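Local coordinates for protein cysteine synthase (Fusobacterium nucleatum subsp. nucleatum strain ATCC 25586, PDB 5XEM) that produces hydrogen sulfide by pyridoxal 5'-phosphate-dependent chemistry on L-cysteine, and probably also makes L-cysteine from O-acetyl-L-serine, at residues A[175-178]-A[183-186]; A[198-203]-A[279-284]; A[210-215]-A[242-247]; A[223-228]-A[271-276]. All coordinates share one frame; numbering follows the deposited sequence.

Contact 1 (A[175-178]-A[183-186]); sequences FICG and GSFS. With PLP (pyridoxal-5'-phosphate), chain D.
The ring of F175 meets the helix 183-195 backbone edge-on. F185 O lies near the ring plane, 4.0 Å from F175 CE2, and S184 O also sits at that edge. The F185 ring likewise takes C177 CB at its edge, while F175 CE2 comes to it obliquely, 4.3 Å from F185 CD1. T201 and P203 of strand 200-206, together with Y236, pack against F185 as well.

C177 holds SG anti to its own N (chi1 -170°). This brings SG 3.4 Å from S184 OG and close to F185 N. S184 also holds the cofactor: its backbone N and its OG both donate to one phosphate oxygen. S184 OG is 2.8 Å from PLP O1P, and S184 N is 2.9 Å from it with an N-H...O angle of 159°.

A water bridges the strand end and the helix start. It accepts from F185 N at 2.8 Å and donates to G178 O and to PLP O3P. The strand tip, the helix amide and the phosphate are thus joined through one oxygen. The helix N terminus probably helps to balance the phosphate charge.

G180, T181 and G182, in the loop between the segments, also bind PLP. Together the strand end, loop and helix N terminus form a phosphate-binding site, a glycine-rich loop at the start of a beta-alpha-beta unit.

Contact 2 (A[198-203]-A[279-284]); sequences NIKTFP and LDYSKE
F202 on strand 200-206 and Y281 on helix 269-284 are the closest backbone pair, yet their CA atoms are 9.8 Å apart, so only side chains bridge the gap. This is helix-on-sheet packing in an alpha/beta fold: the helix lies against one face of the sheet that also holds strand 174-178.

Two aromatic rings carry the contact. The side chains cross at about a right angle. Y281 CD1 sits over one face of the F202 ring. The ring planes are inclined at 47° and the centroids are 4.8 Å apart, which makes this an oblique aromatic pair. Y281 CE1 comes nearest, 3.4 Å from F202 CZ. Y281 has CG anti to its N (chi1 -179°), which carries the ring out from the helix toward the strand.

V174 and I176 of the adjacent strand touch both rings and broaden the apolar patch. Backbone bonds from F202 to F175 and C177 fix the strand in the sheet. T201 and P203, alternating with F202, turn to the other face and pack on helix 183-195.

Burial falls off along the contact. F202 is buried, Y281 is partly exposed, and K200 is exposed. K200 starts toward the helix but bends back, and its NZ makes a weak bond to N198 O. Its aliphatic part passes the phenol end, with K200 CG 4.3 Å from Y281 OH.

Contact 3 (A[210-215]-A[242-247]); sequences PLLSKG and DDILVC
I244, in the lead-in to strand 245-247, packs on L212 and S213 of the short helix 211-214. The two elements belong to a beta-alpha-beta unit that begins with strand 200-206, and strand 245-247 lies at the border of the sheet within this chain. I244 CB is 4.2 Å from S213 CB. From there the side chain forks. CG2 meets both helix residues, lying 4.1 Å from S213 CB and equally near L212 CB. CG1 stands anti to the carbonyl carbon (chi1 -50°) and heads for L212. Its tip, I244 CD1, is 4.1 Å from L212 CB and 4.2 Å from L212 CD1. The two side chains cross at about a right angle, and both branches of the isoleucine touch L212 CB.

Y236 also touches L212 and I244. The contact is near the surface, and S213 is exposed. E205 on strand 200-206 holds the helix start: its OE1 bonds to L212 N and its OE2 to S213 OG. That hydroxyl oxygen also rests against the next strand residue facing the helix, with S213 OG 4.0 Å from V246 CG1.

Contact 4 (A[223-228]-A[271-276]); sequences QGMGMS and TGATFK. With 85F ((2R)-2-azanyl-3-[(2R)-2-azanyl-3-oxidanyl-3-oxidanylidene-propyl]sulfanyl-propanoic acid), chain C; PLP (pyridoxal-5'-phosphate), chain D.
M225 alone of 223-228 meets segment 271-276, and it does so through its sulfur, SD. The loop belongs to the active site of a fold-type II PLP enzyme of the cysteine synthase family. The packing between loop and helix is buried but light. M225 SD lies 4.2 Å from A273 CB and 4.1 Å from T274 OG1. The methionine chain is bent at its last torsion (chi3 58°), which turns CE away from the cofactor. T274 OG1 has its bond within the helix, to S270 O. S270 also touches M225 and binds PLP through its own OG.

The ligand side is much tighter. M225 CG packs 3.9 Å from PLP C6. G224, with a positive phi of 96°, runs close to the cofactor ring, with no side chain to come between. The lanthionine is joined to PLP as a Schiff base through its other nitrogen; its distal amino group, NZ2, is gripped by three carbonyls in a row. NZ2 is 2.8 Å from G224 O and 2.9 Å from G226 O, while its bond to M225 O is weak. Three acceptors around one nitrogen would probably favour a protonated amine.

The far end of the loop, at partly exposed S228, takes the ligand carboxylate. S228 N donates to OH2 of the lanthionine at 2.9 Å. The hydroxyl is steadied by M124 N. With OG between its own N and carbonyl carbon (chi1 65°), S228 OG donates to the ligand atom OH1 at 2.7 Å.

Contact 1 comes first along the chain and closes a four-residue loop between strand 174-178 and helix 183-195. Contact 2 then opens on strand 200-206 and closes only at the end of helix 269-284. Contacts 3 and 4 both nest inside that long loop. They cross each other, since 223-228 lies between the two segments of contact 3. Backbone pairing of 174-178, 200-206 and 245-247 ties contacts 1, 2 and 3 into one sheet. Contacts 2 and 4 share helix 269-284, and C247 of contact 3 packs on A273 of that helix. Contacts 1 and 4 meet at PLP, where G178 also touches M225.

Contact 1 (A[175-178]-A[183-186])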
loop_
_atom_site.group_PDB
_atom_site.type_symbol
_atom_site.label_atom_id
_atom_site.label_comp_id
_atom_site.label_asym_id
_atom_site.label_seq_id
_atom_site.Cartn_x
_atom_site.Cartn_y
_atom_site.Cartn_z
ATOM N N PHE A 175 -13.986 -4.594 -20.384
ATOM C CA PHE A 175 -13.677 -3.926 -19.118
ATOM C C PHE A 175 -14.702 -4.439 -18.122
ATOM O O PHE A 175 -15.900 -4.442 -18.418
ATOM C CB PHE A 175 -13.783 -2.401 -19.290
ATOM C CG PHE A 175 -13.732 -1.625 -17.995
ATOM C CD1 PHE A 175 -12.566 -1.597 -17.244
ATOM C CD2 PHE A 175 -14.843 -0.910 -17.545
ATOM C CE1 PHE A 175 -12.500 -0.892 -16.045
ATOM C CE2 PHE A 175 -14.782 -0.190 -16.358
ATOM C CZ PHE A 175 -13.608 -0.195 -15.603
ATOM N N ILE A 176 -14.243 -4.908 -16.955
ATOM C CA ILE A 176 -15.120 -5.487 -15.954
ATOM C C ILE A 176 -14.777 -4.786 -14.651
ATOM O O ILE A 176 -13.596 -4.713 -14.296
ATOM C CB ILE A 176 -14.973 -7.027 -15.848
ATOM C CG1 ILE A 176 -15.495 -7.675 -17.148
ATOM C CG2 ILE A 176 -15.742 -7.557 -14.635
ATOM C CD1 ILE A 176 -15.183 -9.133 -17.344
ATOM N N CYS A 177 -15.804 -4.269 -13.963
ATOM C CA CYS A 177 -15.616 -3.431 -12.785
ATOM C C CYS A 177 -16.688 -3.687 -11.728
ATOM O O CYS A 177 -17.885 -3.782 -12.048
ATOM C CB CYS A 177 -15.647 -1.959 -13.210
ATOM S SG CYS A 177 -15.148 -0.780 -11.947
ATOM N N GLY A 178 -16.263 -3.803 -10.472
ATOM C CA GLY A 178 -17.194 -3.969 -9.379
ATOM C C GLY A 178 -17.966 -2.691 -9.132
ATOM O O GLY A 178 -17.477 -1.615 -9.458
ATOM N N GLY A 183 -19.781 4.441 -9.846
ATOM C CA GLY A 183 -19.035 5.529 -10.466
ATOM C C GLY A 183 -17.812 5.094 -11.202
ATOM O O GLY A 183 -17.544 5.587 -12.310
ATOM N N SER A 184 -17.016 4.210 -10.616
ATOM C CA SER A 184 -15.821 3.745 -11.330
ATOM C C SER A 184 -16.222 2.988 -12.595
ATOM O O SER A 184 -15.620 3.209 -13.665
ATOM C CB SER A 184 -14.876 2.917 -10.440
ATOM O OG SER A 184 -15.565 1.837 -9.865
ATOM N N PHE A 185 -17.216 2.098 -12.493
ATOM C CA PHE A 185 -17.712 1.436 -13.694
ATOM C C PHE A 185 -18.179 2.453 -14.744
ATOM O O PHE A 185 -17.801 2.377 -15.941
ATOM C CB PHE A 185 -18.884 0.486 -13.391
ATOM C CG PHE A 185 -19.602 0.059 -14.640
ATOM C CD1 PHE A 185 -18.995 -0.836 -15.515
ATOM C CD2 PHE A 185 -20.814 0.605 -14.981
ATOM C CE1 PHE A 185 -19.596 -1.178 -16.704
ATOM C CE2 PHE A 185 -21.444 0.251 -16.180
ATOM C CZ PHE A 185 -20.821 -0.638 -17.032
ATOM N N SER A 186 -19.052 3.358 -14.311
ATOM C CA SER A 186 -19.806 4.171 -15.277
ATOM C C SER A 186 -18.912 5.234 -15.924
ATOM O O SER A 186 -19.003 5.467 -17.108
ATOM C CB SER A 186 -21.033 4.794 -14.623
ATOM O OG SER A 186 -21.851 3.771 -14.037
HETATM N N1 PLP D . -14.612 -2.083 -4.072
HETATM C C2 PLP D . -14.303 -1.418 -2.947
HETATM C C2A PLP D . -13.231 -1.970 -2.007
HETATM C C3 PLP D . -14.935 -0.202 -2.629
HETATM O O3 PLP D . -14.595 0.460 -1.495
HETATM C C4 PLP D . -15.908 0.318 -3.479
HETATM C C4A PLP D . -16.620 1.624 -3.171
HETATM C C5 PLP D . -16.201 -0.402 -4.645
HETATM C C6 PLP D . -15.527 -1.592 -4.911
HETATM C C5A PLP D . -17.227 0.064 -5.655
HETATM O O4P PLP D . -16.720 1.240 -6.383
HETATM P P PLP D . -17.696 2.386 -6.993
HETATM O O1P PLP D . -16.939 3.240 -7.847
HETATM O O2P PLP D . -18.265 3.021 -5.820
HETATM O O3P PLP D . -18.768 1.608 -7.672
HETATM O O HOH W 1 -18.474 0.978 -10.290
#

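Contact 2 (A[198-203]-A[279-284])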
loop_
_atom_site.group_PDB
_atom_site.type_symbol
_atom_site.label_atom_id
_atom_site.label_comp_id
_atom_site.label_asym_id
_atom_site.label_seq_id
_atom_site.Cartn_x
_atom_site.Cartn_y
_atom_site.Cartn_z
ATOM N N ASN A 198 -16.629 -0.850 -30.081
ATOM C CA ASN A 198 -16.870 -2.297 -29.971
ATOM C C ASN A 198 -16.518 -2.907 -28.590
ATOM O O ASN A 198 -16.704 -4.110 -28.378
ATOM C CB ASN A 198 -16.099 -3.067 -31.053
ATOM C CG ASN A 198 -16.529 -2.694 -32.470
ATOM O OD1 ASN A 198 -17.721 -2.536 -32.764
ATOM N ND2 ASN A 198 -15.550 -2.546 -33.349
ATOM N N ILE A 199 -16.015 -2.089 -27.666
ATOM C CA ILE A 199 -15.632 -2.597 -26.337
ATOM C C ILE A 199 -16.905 -2.997 -25.594
ATOM O O ILE A 199 -17.929 -2.296 -25.696
ATOM C CB ILE A 199 -14.831 -1.538 -25.527
ATOM C CG1 ILE A 199 -14.149 -2.180 -24.308
ATOM C CG2 ILE A 199 -15.714 -0.381 -25.084
ATOM C CD1 ILE A 199 -13.359 -1.195 -23.471
ATOM N N LYS A 200 -16.836 -4.127 -24.892
ATOM C CA LYS A 200 -17.880 -4.569 -23.968
ATOM C C LYS A 200 -17.497 -4.127 -22.534
ATOM O O LYS A 200 -16.344 -4.296 -22.123
ATOM C CB LYS A 200 -18.059 -6.091 -24.033
ATOM C CG LYS A 200 -18.413 -6.663 -25.426
ATOM C CD LYS A 200 -19.764 -6.173 -25.914
ATOM C CE LYS A 200 -20.124 -6.766 -27.285
ATOM N NZ LYS A 200 -19.542 -5.952 -28.409
ATOM N N THR A 201 -18.459 -3.566 -21.800
ATOM C CA THR A 201 -18.231 -3.072 -20.435
ATOM C C THR A 201 -19.271 -3.662 -19.476
ATOM O O THR A 201 -20.493 -3.571 -19.755
ATOM C CB THR A 201 -18.258 -1.529 -20.396
ATOM O OG1 THR A 201 -19.537 -1.040 -20.844
ATOM C CG2 THR A 201 -17.154 -0.931 -21.282
ATOM N N PHE A 202 -18.794 -4.284 -18.384
ATOM C CA PHE A 202 -19.668 -5.001 -17.467
ATOM C C PHE A 202 -19.437 -4.598 -16.005
ATOM O O PHE A 202 -18.299 -4.698 -15.537
ATOM C CB PHE A 202 -19.442 -6.506 -17.552
ATOM C CG PHE A 202 -19.566 -7.082 -18.944
ATOM C CD1 PHE A 202 -18.460 -7.166 -19.769
ATOM C CD2 PHE A 202 -20.781 -7.579 -19.396
ATOM C CE1 PHE A 202 -18.569 -7.699 -21.041
ATOM C CE2 PHE A 202 -20.890 -8.124 -20.674
ATOM C CZ PHE A 202 -19.787 -8.196 -21.487
ATOM N N PRO A 203 -20.518 -4.200 -15.298
ATOM C CA PRO A 203 -20.496 -4.056 -13.860
ATOM C C PRO A 203 -20.659 -5.411 -13.180
ATOM O O PRO A 203 -21.269 -6.338 -13.769
ATOM C CB PRO A 203 -21.702 -3.158 -13.598
ATOM C CG PRO A 203 -22.701 -3.606 -14.612
ATOM C CD PRO A 203 -21.892 -4.014 -15.815
ATOM N N LEU A 279 -13.089 -13.994 -14.844
ATOM C CA LEU A 279 -12.659 -15.344 -15.210
ATOM C C LEU A 279 -13.827 -16.135 -15.754
ATOM O O LEU A 279 -13.655 -16.870 -16.702
ATOM C CB LEU A 279 -12.098 -16.082 -14.020
ATOM C CG LEU A 279 -10.617 -15.952 -13.736
ATOM C CD1 LEU A 279 -10.221 -16.946 -12.638
ATOM C CD2 LEU A 279 -9.788 -16.234 -14.979
ATOM N N ASP A 280 -15.006 -15.999 -15.143
ATOM C CA ASP A 280 -16.208 -16.666 -15.642
ATOM C C ASP A 280 -16.548 -16.176 -17.036
ATOM O O ASP A 280 -16.877 -16.980 -17.913
ATOM C CB ASP A 280 -17.409 -16.405 -14.741
ATOM C CG ASP A 280 -17.326 -17.101 -13.430
ATOM O OD1 ASP A 280 -16.441 -17.967 -13.258
ATOM O OD2 ASP A 280 -18.162 -16.795 -12.554
ATOM N N TYR A 281 -16.465 -14.866 -17.244
ATOM C CA TYR A 281 -16.686 -14.274 -18.554
ATOM C C TYR A 281 -15.677 -14.800 -19.564
ATOM O O TYR A 281 -16.057 -15.212 -20.670
ATOM C CB TYR A 281 -16.654 -12.749 -18.499
ATOM C CG TYR A 281 -16.900 -12.128 -19.854
ATOM C CD1 TYR A 281 -18.190 -11.898 -20.309
ATOM C CD2 TYR A 281 -15.836 -11.817 -20.701
ATOM C CE1 TYR A 281 -18.423 -11.356 -21.567
ATOM C CE2 TYR A 281 -16.058 -11.274 -21.961
ATOM C CZ TYR A 281 -17.348 -11.054 -22.385
ATOM O OH TYR A 281 -17.559 -10.494 -23.618
ATOM N N SER A 282 -14.402 -14.819 -19.185
ATOM C CA SER A 282 -13.348 -15.258 -20.087
ATOM C C SER A 282 -13.487 -16.749 -20.448
ATOM O O SER A 282 -13.302 -17.123 -21.606
ATOM C CB SER A 282 -11.981 -14.979 -19.492
ATOM O OG SER A 282 -10.956 -15.319 -20.396
ATOM N N LYS A 283 -13.842 -17.583 -19.481
ATOM C CA LYS A 283 -14.188 -18.982 -19.770
ATOM C C LYS A 283 -15.411 -19.122 -20.712
ATOM O O LYS A 283 -15.385 -19.949 -21.626
ATOM C CB LYS A 283 -14.423 -19.774 -18.491
ATOM C CG LYS A 283 -14.569 -21.277 -18.739
ATOM C CD LYS A 283 -14.346 -22.101 -17.475
ATOM C CE LYS A 283 -14.010 -23.567 -17.775
ATOM N NZ LYS A 283 -15.214 -24.432 -17.943
ATOM N N GLU A 284 -16.461 -18.321 -20.506
ATOM C CA GLU A 284 -17.609 -18.315 -21.439
ATOM C C GLU A 284 -17.222 -17.837 -22.838
ATOM O O GLU A 284 -17.930 -18.113 -23.802
ATOM C CB GLU A 284 -18.775 -17.465 -20.924
ATOM C CG GLU A 284 -19.517 -18.075 -19.750
ATOM C CD GLU A 284 -20.926 -17.529 -19.564
ATOM O OE1 GLU A 284 -21.211 -16.400 -20.017
ATOM O OE2 GLU A 284 -21.757 -18.243 -18.960
#

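Contact 3 (A[210-215]-A[242-247])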
loop_
_atom_site.group_PDB
_atom_site.type_symbol
_atom_site.label_atom_id
_atom_site.label_comp_id
_atom_site.label_asym_id
_atom_site.label_seq_id
_atom_site.Cartn_x
_atom_site.Cartn_y
_atom_site.Cartn_z
ATOM N N PRO A 210 -28.427 -8.760 -5.333
ATOM C CA PRO A 210 -28.514 -8.609 -6.762
ATOM C C PRO A 210 -29.534 -7.557 -7.178
ATOM O O PRO A 210 -30.510 -7.869 -7.903
ATOM C CB PRO A 210 -28.927 -9.994 -7.182
ATOM C CG PRO A 210 -29.891 -10.388 -6.130
ATOM C CD PRO A 210 -29.325 -9.838 -4.867
ATOM N N LEU A 211 -29.273 -6.311 -6.792
ATOM C CA LEU A 211 -30.218 -5.235 -7.040
ATOM C C LEU A 211 -30.451 -5.004 -8.531
ATOM O O LEU A 211 -31.615 -4.875 -8.963
ATOM C CB LEU A 211 -29.803 -3.922 -6.346
ATOM C CG LEU A 211 -30.740 -2.733 -6.544
ATOM C CD1 LEU A 211 -32.155 -3.102 -6.129
ATOM C CD2 LEU A 211 -30.252 -1.495 -5.773
ATOM N N LEU A 212 -29.370 -4.909 -9.288
ATOM C CA LEU A 212 -29.444 -4.590 -10.716
ATOM C C LEU A 212 -30.016 -5.748 -11.511
ATOM O O LEU A 212 -30.749 -5.531 -12.508
ATOM C CB LEU A 212 -28.057 -4.243 -11.280
ATOM C CG LEU A 212 -27.311 -3.052 -10.631
ATOM C CD1 LEU A 212 -25.961 -2.829 -11.306
ATOM C CD2 LEU A 212 -28.155 -1.795 -10.705
ATOM N N SER A 213 -29.688 -6.972 -11.111
ATOM C CA SER A 213 -30.003 -8.142 -11.928
ATOM C C SER A 213 -31.333 -8.760 -11.526
ATOM O O SER A 213 -32.009 -9.316 -12.372
ATOM C CB SER A 213 -28.876 -9.186 -11.899
ATOM O OG SER A 213 -28.598 -9.651 -10.585
ATOM N N LYS A 214 -31.711 -8.652 -10.254
ATOM C CA LYS A 214 -32.976 -9.238 -9.770
ATOM C C LYS A 214 -33.896 -8.333 -8.997
ATOM O O LYS A 214 -34.989 -8.761 -8.642
ATOM C CB LYS A 214 -32.704 -10.492 -8.943
ATOM C CG LYS A 214 -31.937 -11.567 -9.697
ATOM C CD LYS A 214 -31.810 -12.828 -8.863
ATOM C CE LYS A 214 -31.250 -13.998 -9.656
ATOM N NZ LYS A 214 -31.774 -15.264 -9.063
ATOM N N GLY A 215 -33.474 -7.107 -8.691
ATOM C CA GLY A 215 -34.360 -6.098 -8.137
ATOM C C GLY A 215 -34.573 -6.226 -6.634
ATOM O O GLY A 215 -35.571 -5.719 -6.112
ATOM N N ASP A 242 -23.284 -3.968 -20.686
ATOM C CA ASP A 242 -23.600 -4.975 -21.692
ATOM C C ASP A 242 -24.269 -6.217 -21.119
ATOM O O ASP A 242 -24.962 -6.931 -21.842
ATOM C CB ASP A 242 -22.370 -5.323 -22.506
ATOM C CG ASP A 242 -21.984 -4.208 -23.446
ATOM O OD1 ASP A 242 -22.687 -4.020 -24.457
ATOM O OD2 ASP A 242 -20.989 -3.495 -23.168
ATOM N N ASP A 243 -24.053 -6.465 -19.825
ATOM C CA ASP A 243 -24.757 -7.468 -19.032
ATOM C C ASP A 243 -24.408 -7.110 -17.578
ATOM O O ASP A 243 -23.530 -6.284 -17.365
ATOM C CB ASP A 243 -24.239 -8.872 -19.363
ATOM C CG ASP A 243 -25.194 -9.984 -18.949
ATOM O OD1 ASP A 243 -26.287 -9.686 -18.417
ATOM O OD2 ASP A 243 -24.834 -11.157 -19.141
ATOM N N ILE A 244 -25.109 -7.675 -16.611
ATOM C CA ILE A 244 -24.766 -7.528 -15.183
ATOM C C ILE A 244 -24.125 -8.842 -14.754
ATOM O O ILE A 244 -24.719 -9.907 -14.904
ATOM C CB ILE A 244 -25.995 -7.309 -14.292
ATOM C CG1 ILE A 244 -26.921 -6.195 -14.819
ATOM C CG2 ILE A 244 -25.549 -7.073 -12.849
ATOM C CD1 ILE A 244 -26.322 -4.810 -14.941
ATOM N N LEU A 245 -22.911 -8.781 -14.219
ATOM C CA LEU A 245 -22.230 -9.962 -13.721
ATOM C C LEU A 245 -22.347 -9.963 -12.202
ATOM O O LEU A 245 -22.557 -8.911 -11.587
ATOM C CB LEU A 245 -20.767 -9.971 -14.146
ATOM C CG LEU A 245 -20.507 -9.761 -15.651
ATOM C CD1 LEU A 245 -19.012 -9.746 -15.936
ATOM C CD2 LEU A 245 -21.222 -10.824 -16.473
ATOM N N VAL A 246 -22.242 -11.152 -11.631
ATOM C CA VAL A 246 -22.320 -11.325 -10.205
ATOM C C VAL A 246 -21.220 -12.219 -9.664
ATOM O O VAL A 246 -20.579 -12.963 -10.410
ATOM C CB VAL A 246 -23.684 -11.905 -9.783
ATOM C CG1 VAL A 246 -24.813 -11.030 -10.308
ATOM C CG2 VAL A 246 -23.829 -13.370 -10.241
ATOM N N CYS A 247 -21.042 -12.166 -8.342
ATOM C CA CYS A 247 -20.146 -13.070 -7.643
ATOM C C CYS A 247 -20.674 -13.376 -6.248
ATOM O O CYS A 247 -21.102 -12.487 -5.525
ATOM C CB CYS A 247 -18.752 -12.473 -7.545
ATOM S SG CYS A 247 -17.505 -13.627 -6.927
#

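Contact 4 (A[223-228]-A[271-276])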
loop_
_atom_site.group_PDB
_atom_site.type_symbol
_atom_site.label_atom_id
_atom_site.label_comp_id
_atom_site.label_asym_id
_atom_site.label_seq_id
_atom_site.Cartn_x
_atom_site.Cartn_y
_atom_site.Cartn_z
ATOM N N GLN A 223 -17.076 -6.427 0.720
ATOM C CA GLN A 223 -16.994 -5.068 1.261
ATOM C C GLN A 223 -16.708 -4.016 0.207
ATOM O O GLN A 223 -15.788 -4.178 -0.600
ATOM C CB GLN A 223 -15.945 -4.999 2.377
ATOM C CG GLN A 223 -16.234 -5.897 3.557
ATOM C CD GLN A 223 -15.242 -5.711 4.707
ATOM O OE1 GLN A 223 -14.841 -4.573 5.033
ATOM N NE2 GLN A 223 -14.856 -6.828 5.344
ATOM N N GLY A 224 -17.482 -2.919 0.222
ATOM C CA GLY A 224 -17.326 -1.855 -0.772
ATOM C C GLY A 224 -18.307 -2.005 -1.932
ATOM O O GLY A 224 -18.802 -1.006 -2.507
ATOM N N MET A 225 -18.625 -3.241 -2.286
ATOM C CA MET A 225 -19.599 -3.440 -3.376
ATOM C C MET A 225 -21.023 -3.496 -2.788
ATOM O O MET A 225 -21.211 -3.470 -1.568
ATOM C CB MET A 225 -19.255 -4.689 -4.171
ATOM C CG MET A 225 -18.225 -4.443 -5.258
ATOM S SD MET A 225 -17.583 -5.922 -6.048
ATOM C CE MET A 225 -19.141 -6.633 -6.658
ATOM N N GLY A 226 -22.014 -3.557 -3.661
ATOM C CA GLY A 226 -23.403 -3.612 -3.268
ATOM C C GLY A 226 -23.986 -2.217 -3.166
ATOM O O GLY A 226 -23.265 -1.241 -3.004
ATOM N N MET A 227 -25.304 -2.147 -3.229
ATOM C CA MET A 227 -26.045 -0.881 -3.254
ATOM C C MET A 227 -27.061 -0.893 -2.138
ATOM O O MET A 227 -28.063 -1.591 -2.240
ATOM C CB MET A 227 -26.750 -0.772 -4.592
ATOM C CG MET A 227 -25.769 -0.414 -5.696
ATOM S SD MET A 227 -26.513 -0.469 -7.343
ATOM C CE MET A 227 -25.090 -0.142 -8.375
ATOM N N SER A 228 -26.791 -0.149 -1.067
ATOM C CA SER A 228 -27.644 -0.181 0.130
ATOM C C SER A 228 -28.163 1.176 0.600
ATOM O O SER A 228 -28.540 1.338 1.788
ATOM C CB SER A 228 -26.943 -0.918 1.279
ATOM O OG SER A 228 -25.772 -0.271 1.758
ATOM N N THR A 271 -11.936 -7.103 -5.351
ATOM C CA THR A 271 -11.047 -7.491 -6.436
ATOM C C THR A 271 -11.207 -8.992 -6.722
ATOM O O THR A 271 -11.228 -9.382 -7.889
ATOM C CB THR A 271 -9.560 -7.190 -6.111
ATOM O OG1 THR A 271 -9.389 -5.762 -5.975
ATOM C CG2 THR A 271 -8.641 -7.736 -7.180
ATOM N N GLY A 272 -11.320 -9.798 -5.671
ATOM C CA GLY A 272 -11.617 -11.222 -5.844
ATOM C C GLY A 272 -12.935 -11.434 -6.573
ATOM O O GLY A 272 -13.018 -12.253 -7.483
ATOM N N ALA A 273 -13.943 -10.674 -6.191
ATOM C CA ALA A 273 -15.278 -10.763 -6.822
ATOM C C ALA A 273 -15.248 -10.398 -8.296
ATOM O O ALA A 273 -15.778 -11.148 -9.149
ATOM C CB ALA A 273 -16.258 -9.890 -6.055
ATOM N N THR A 274 -14.619 -9.257 -8.608
ATOM C CA THR A 274 -14.545 -8.733 -9.966
ATOM C C THR A 274 -13.689 -9.620 -10.866
ATOM O O THR A 274 -14.060 -9.920 -12.021
ATOM C CB THR A 274 -14.022 -7.278 -9.958
ATOM O OG1 THR A 274 -14.846 -6.511 -9.084
ATOM C CG2 THR A 274 -14.021 -6.669 -11.353
ATOM N N PHE A 275 -12.585 -10.103 -10.305
ATOM C CA PHE A 275 -11.702 -10.982 -11.021
ATOM C C PHE A 275 -12.389 -12.326 -11.278
ATOM O O PHE A 275 -12.265 -12.883 -12.348
ATOM C CB PHE A 275 -10.382 -11.209 -10.273
ATOM C CG PHE A 275 -9.367 -11.918 -11.094
ATOM C CD1 PHE A 275 -8.645 -11.231 -12.051
ATOM C CD2 PHE A 275 -9.167 -13.281 -10.950
ATOM C CE1 PHE A 275 -7.724 -11.890 -12.829
ATOM C CE2 PHE A 275 -8.245 -13.954 -11.738
ATOM C CZ PHE A 275 -7.523 -13.252 -12.676
ATOM N N LYS A 276 -13.134 -12.828 -10.311
ATOM C CA LYS A 276 -13.845 -14.100 -10.493
ATOM C C LYS A 276 -14.896 -13.963 -11.601
ATOM O O LYS A 276 -15.024 -14.837 -12.467
ATOM C CB LYS A 276 -14.466 -14.541 -9.165
ATOM C CG LYS A 276 -15.495 -15.647 -9.275
ATOM C CD LYS A 276 -14.931 -16.949 -9.806
ATOM C CE LYS A 276 -16.029 -18.012 -9.766
ATOM N NZ LYS A 276 -15.788 -19.039 -10.816
HETATM N N 85F C . -16.869 1.834 -1.885
HETATM C CA 85F C . -17.617 3.032 -1.448
HETATM C CB 85F C . -19.059 2.649 -1.046
HETATM S SG 85F C . -20.096 2.189 -2.412
HETATM C CD 85F C . -21.744 1.908 -1.728
HETATM C CE 85F C . -21.827 0.769 -0.677
HETATM N NZ2 85F C . -21.191 -0.464 -1.158
HETATM C CZ1 85F C . -23.331 0.487 -0.415
HETATM O OH1 85F C . -23.582 -0.545 0.277
HETATM O OH2 85F C . -24.222 1.247 -0.888
HETATM C C 85F C . -16.925 3.718 -0.291
HETATM O OXT 85F C . -15.705 3.527 -0.172
HETATM O O 85F C . -17.622 4.467 0.438
HETATM N N1 PLP D . -14.612 -2.083 -4.072
HETATM C C2 PLP D . -14.303 -1.418 -2.947
HETATM C C2A PLP D . -13.231 -1.970 -2.007
HETATM C C3 PLP D . -14.935 -0.202 -2.629
HETATM O O3 PLP D . -14.595 0.460 -1.495
HETATM C C4 PLP D . -15.908 0.318 -3.479
HETATM C C4A PLP D . -16.620 1.624 -3.171
HETATM C C5 PLP D . -16.201 -0.402 -4.645
HETATM C C6 PLP D . -15.527 -1.592 -4.911
HETATM C C5A PLP D . -17.227 0.064 -5.655
HETATM O O4P PLP D . -16.720 1.240 -6.383
HETATM P P PLP D . -17.696 2.386 -6.993
HETATM O O1P PLP D . -16.939 3.240 -7.847
HETATM O O2P PLP D . -18.265 3.021 -5.820
HETATM O O3P PLP D . -18.768 1.608 -7.672
#